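PDB 2GUJ: phage-like element PBSX protein XkdM from Bacillus subtilis, which is of unconfirmed function but probably forms part of the tail tube of the defective prophage PBSX. Local coordinates for residues Ala5-Phe17 and His25-Lys37. Sequence-based numbering, arbitrary orientation.
Sequences AQNTISGKEGRLF and HIKTFEANVEKNK
Ile-9 and Ala-31 form an antiparallel hydrogen-bonded pair where strand 9-11 runs along strand 25-33, the axes 4.5 Å apart with N-to-C directions at 160°. Ala-31 N gives its hydrogen to Ile-9 O (2.6 Å), and Gly-11 N bonds Phe-29 O. The chain then turns a corner at Lys-12 and Glu-13, and strand 14-17 rejoins the same partner at a steeper 137°, where Gly-14 N bonds Ile-26 O (2.8 Å), though the pairing here is loose. Ser-10 and Glu-30 are a non-hydrogen-bonded pair with CB atoms 3.5 Å apart; Thr-8 OG1 bonds Ala-31 O only weakly. On the other face, Ile-9 lays its CG2 branch, set between its own backbone N and carbonyl carbon, on Ala-31 CB (3.5 Å), and the Phe-29 ring covers the Gly-11 backbone with one face toward Gly-11 N, where no side chain intervenes. At the corner, Glu-13 and Lys-27 lie side by side, and Glu-13 OE2 forms salt bridges to Lys-27 NZ (3.0 Å) and Arg-15 NH2 (3.2 Å), their hydrogen bonds weak; the carboxylate's single negative charge probably eases the repulsion between the two cations. The guanidinium of Arg-15 stands nearly perpendicular to the His-25 ring (85°), with NE above one ring face, toward its rim. His-25 NE2 bonds Glu-22, and Ser-10 OG bonds Asp-93. The hairpin of strands 14-18 and 21-33 belongs to a curled antiparallel sheet, consistent with the phage-barrel fold: strand 57-63 pairs along strand 21-33, strand 86-92 along strand 14-18, and Ile-26 and Phe-29 pack against side chains of both.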
# COMPACT_ATOMS: atom_id res chain seq x y z
N ALA B 5 8.24 -1.59 -6.80
CA ALA B 5 9.07 -0.35 -6.77
C ALA B 5 8.60 0.54 -7.90
O ALA B 5 7.56 1.18 -7.81
CB ALA B 5 10.55 -0.71 -6.94
N GLN B 6 9.36 0.55 -8.99
CA GLN B 6 9.01 1.36 -10.15
C GLN B 6 8.19 0.54 -11.14
O GLN B 6 7.83 1.01 -12.22
CB GLN B 6 10.26 1.90 -10.85
CG GLN B 6 10.02 3.18 -11.62
CD GLN B 6 9.56 4.32 -10.73
OE1 GLN B 6 10.32 4.80 -9.88
NE2 GLN B 6 8.31 4.75 -10.91
N ASN B 7 7.89 -0.70 -10.76
CA ASN B 7 7.09 -1.62 -11.58
C ASN B 7 5.63 -1.24 -11.35
O ASN B 7 4.73 -2.07 -11.45
CB ASN B 7 7.33 -3.06 -11.13
CG ASN B 7 6.83 -4.08 -12.14
OD1 ASN B 7 6.86 -5.28 -11.88
ND2 ASN B 7 6.36 -3.61 -13.29
N THR B 8 5.42 0.03 -11.05
CA THR B 8 4.10 0.58 -10.76
C THR B 8 3.29 0.89 -12.02
O THR B 8 3.76 0.67 -13.14
CB THR B 8 4.28 1.83 -9.89
OG1 THR B 8 3.01 2.31 -9.44
CG2 THR B 8 5.00 2.92 -10.67
N ILE B 9 2.08 1.40 -11.82
CA ILE B 9 1.16 1.74 -12.91
C ILE B 9 0.02 2.54 -12.31
O ILE B 9 -0.58 2.11 -11.32
CB ILE B 9 0.50 0.49 -13.51
CG1 ILE B 9 -0.60 0.91 -14.50
CG2 ILE B 9 -0.11 -0.33 -12.40
CD1 ILE B 9 -1.38 -0.25 -15.09
N SER B 10 -0.30 3.68 -12.90
CA SER B 10 -1.38 4.49 -12.37
C SER B 10 -2.03 5.32 -13.45
O SER B 10 -1.44 5.57 -14.50
CB SER B 10 -0.85 5.41 -11.29
OG SER B 10 -0.49 6.63 -11.89
N GLY B 11 -3.26 5.77 -13.19
CA GLY B 11 -3.95 6.57 -14.17
C GLY B 11 -4.98 7.53 -13.58
O GLY B 11 -5.63 7.24 -12.58
N LYS B 12 -5.11 8.69 -14.21
CA LYS B 12 -6.06 9.71 -13.79
C LYS B 12 -7.50 9.23 -14.00
O LYS B 12 -7.74 8.13 -14.49
CB LYS B 12 -5.83 10.99 -14.59
CG LYS B 12 -4.96 12.06 -13.91
CD LYS B 12 -5.84 13.07 -13.16
CE LYS B 12 -5.15 14.40 -12.90
NZ LYS B 12 -6.13 15.37 -12.35
N GLU B 13 -8.44 10.10 -13.62
CA GLU B 13 -9.88 9.88 -13.71
C GLU B 13 -10.33 8.63 -14.46
O GLU B 13 -10.04 8.46 -15.64
CB GLU B 13 -10.54 11.11 -14.33
CG GLU B 13 -10.17 12.39 -13.62
CD GLU B 13 -11.34 13.32 -13.39
OE1 GLU B 13 -11.12 14.40 -12.80
OE2 GLU B 13 -12.49 12.99 -13.79
N GLY B 14 -11.06 7.77 -13.75
CA GLY B 14 -11.56 6.53 -14.34
C GLY B 14 -12.93 6.11 -13.83
O GLY B 14 -13.45 6.70 -12.88
N ARG B 15 -13.50 5.09 -14.45
CA ARG B 15 -14.81 4.58 -14.06
C ARG B 15 -14.79 3.05 -13.98
O ARG B 15 -14.22 2.40 -14.85
CB ARG B 15 -15.87 5.03 -15.08
CG ARG B 15 -16.24 6.51 -15.02
CD ARG B 15 -15.20 7.42 -15.65
NE ARG B 15 -15.26 8.76 -15.05
CZ ARG B 15 -14.60 9.82 -15.50
NH1 ARG B 15 -13.83 9.71 -16.58
NH2 ARG B 15 -14.71 10.99 -14.88
N LEU B 16 -15.40 2.47 -12.94
CA LEU B 16 -15.42 1.01 -12.80
C LEU B 16 -16.84 0.47 -13.06
O LEU B 16 -17.81 0.96 -12.49
CB LEU B 16 -14.95 0.57 -11.41
CG LEU B 16 -15.98 0.70 -10.29
CD1 LEU B 16 -15.46 0.09 -9.00
CD2 LEU B 16 -16.31 2.16 -10.11
N PHE B 17 -16.95 -0.54 -13.91
CA PHE B 17 -18.25 -1.08 -14.29
C PHE B 17 -18.55 -2.47 -13.75
O PHE B 17 -17.78 -3.40 -13.95
CB PHE B 17 -18.36 -1.10 -15.82
CG PHE B 17 -18.09 0.23 -16.48
CD1 PHE B 17 -16.91 0.93 -16.22
CD2 PHE B 17 -19.01 0.79 -17.35
CE1 PHE B 17 -16.66 2.16 -16.83
CE2 PHE B 17 -18.76 2.01 -17.96
CZ PHE B 17 -17.58 2.70 -17.70
N HIS B 25 -17.27 7.14 -10.14
CA HIS B 25 -16.30 7.87 -10.93
C HIS B 25 -15.09 7.98 -10.04
O HIS B 25 -14.91 8.96 -9.33
CB HIS B 25 -16.84 9.26 -11.28
CG HIS B 25 -17.99 9.22 -12.24
ND1 HIS B 25 -18.52 10.35 -12.82
CD2 HIS B 25 -18.69 8.17 -12.74
CE1 HIS B 25 -19.49 10.00 -13.64
NE2 HIS B 25 -19.62 8.68 -13.61
N ILE B 26 -14.28 6.93 -10.06
CA ILE B 26 -13.07 6.87 -9.26
C ILE B 26 -11.95 7.73 -9.82
O ILE B 26 -11.61 7.65 -11.00
CB ILE B 26 -12.58 5.43 -9.12
CG1 ILE B 26 -11.27 5.41 -8.34
CG2 ILE B 26 -12.43 4.80 -10.50
CD1 ILE B 26 -11.18 4.28 -7.35
N LYS B 27 -11.37 8.56 -8.97
CA LYS B 27 -10.29 9.44 -9.40
C LYS B 27 -8.95 8.74 -9.40
O LYS B 27 -8.85 7.58 -9.76
CB LYS B 27 -10.22 10.67 -8.50
CG LYS B 27 -10.40 11.98 -9.24
CD LYS B 27 -11.77 12.05 -9.89
CE LYS B 27 -12.06 13.46 -10.37
NZ LYS B 27 -13.38 13.58 -11.04
N THR B 28 -7.91 9.47 -9.00
CA THR B 28 -6.58 8.89 -8.97
C THR B 28 -6.57 7.48 -8.42
O THR B 28 -7.23 7.16 -7.43
CB THR B 28 -5.65 9.75 -8.11
OG1 THR B 28 -4.40 9.07 -7.95
CG2 THR B 28 -6.28 9.97 -6.73
N PHE B 29 -5.81 6.63 -9.09
CA PHE B 29 -5.66 5.24 -8.70
C PHE B 29 -4.26 4.83 -9.12
O PHE B 29 -3.72 5.37 -10.09
CB PHE B 29 -6.71 4.37 -9.40
CG PHE B 29 -6.24 3.75 -10.67
CD1 PHE B 29 -5.49 2.58 -10.64
CD2 PHE B 29 -6.49 4.36 -11.90
CE1 PHE B 29 -4.99 2.03 -11.82
CE2 PHE B 29 -6.00 3.81 -13.08
CZ PHE B 29 -5.24 2.65 -13.04
N GLU B 30 -3.65 3.91 -8.38
CA GLU B 30 -2.30 3.45 -8.71
C GLU B 30 -2.14 1.99 -8.31
O GLU B 30 -2.18 1.65 -7.13
CB GLU B 30 -1.27 4.31 -7.98
CG GLU B 30 0.18 3.90 -8.26
CD GLU B 30 1.17 4.60 -7.33
OE1 GLU B 30 1.14 4.34 -6.11
OE2 GLU B 30 1.99 5.41 -7.83
N ALA B 31 -1.94 1.12 -9.31
CA ALA B 31 -1.79 -0.30 -9.05
C ALA B 31 -0.34 -0.74 -9.04
O ALA B 31 0.55 0.09 -9.10
CB ALA B 31 -2.57 -1.10 -10.08
N ASN B 32 -0.13 -2.05 -9.02
CA ASN B 32 1.21 -2.63 -8.98
C ASN B 32 1.32 -4.05 -9.54
O ASN B 32 1.19 -5.01 -8.78
CB ASN B 32 1.68 -2.68 -7.53
CG ASN B 32 2.32 -1.40 -7.08
OD1 ASN B 32 3.39 -1.02 -7.57
ND2 ASN B 32 1.69 -0.72 -6.12
N VAL B 33 1.58 -4.22 -10.84
CA VAL B 33 1.71 -5.59 -11.33
C VAL B 33 2.71 -6.35 -10.47
O VAL B 33 3.84 -5.90 -10.28
CB VAL B 33 2.18 -5.64 -12.79
CG1 VAL B 33 1.00 -5.49 -13.72
CG2 VAL B 33 3.20 -4.55 -13.04
N GLU B 34 2.30 -7.49 -9.93
CA GLU B 34 3.19 -8.28 -9.09
C GLU B 34 4.21 -9.05 -9.91
O GLU B 34 3.84 -9.78 -10.83
CB GLU B 34 2.42 -9.28 -8.25
CG GLU B 34 3.32 -10.21 -7.47
CD GLU B 34 2.63 -11.50 -7.09
OE1 GLU B 34 2.38 -12.32 -8.01
OE2 GLU B 34 2.33 -11.68 -5.89
N LYS B 35 5.48 -8.88 -9.55
CA LYS B 35 6.60 -9.55 -10.21
C LYS B 35 6.96 -10.77 -9.38
O LYS B 35 7.83 -10.70 -8.51
CB LYS B 35 7.82 -8.62 -10.26
CG LYS B 35 9.14 -9.33 -10.60
CD LYS B 35 10.36 -8.50 -10.19
CE LYS B 35 11.68 -9.22 -10.50
NZ LYS B 35 12.87 -8.45 -10.03
N ASN B 36 6.30 -11.89 -9.65
CA ASN B 36 6.55 -13.09 -8.87
C ASN B 36 7.12 -14.28 -9.62
O ASN B 36 6.70 -14.59 -10.74
CB ASN B 36 5.28 -13.52 -8.15
CG ASN B 36 5.51 -13.83 -6.67
OD1 ASN B 36 6.05 -13.01 -5.93
ND2 ASN B 36 5.10 -15.03 -6.24
N LYS B 37 8.09 -14.91 -8.97
CA LYS B 37 8.76 -16.12 -9.45
C LYS B 37 9.35 -16.07 -10.85
O LYS B 37 9.94 -15.07 -11.27
CB LYS B 37 7.78 -17.30 -9.31
CG LYS B 37 7.23 -17.46 -7.89
CD LYS B 37 5.96 -18.30 -7.85
CE LYS B 37 5.34 -18.28 -6.46
NZ LYS B 37 4.11 -19.12 -6.36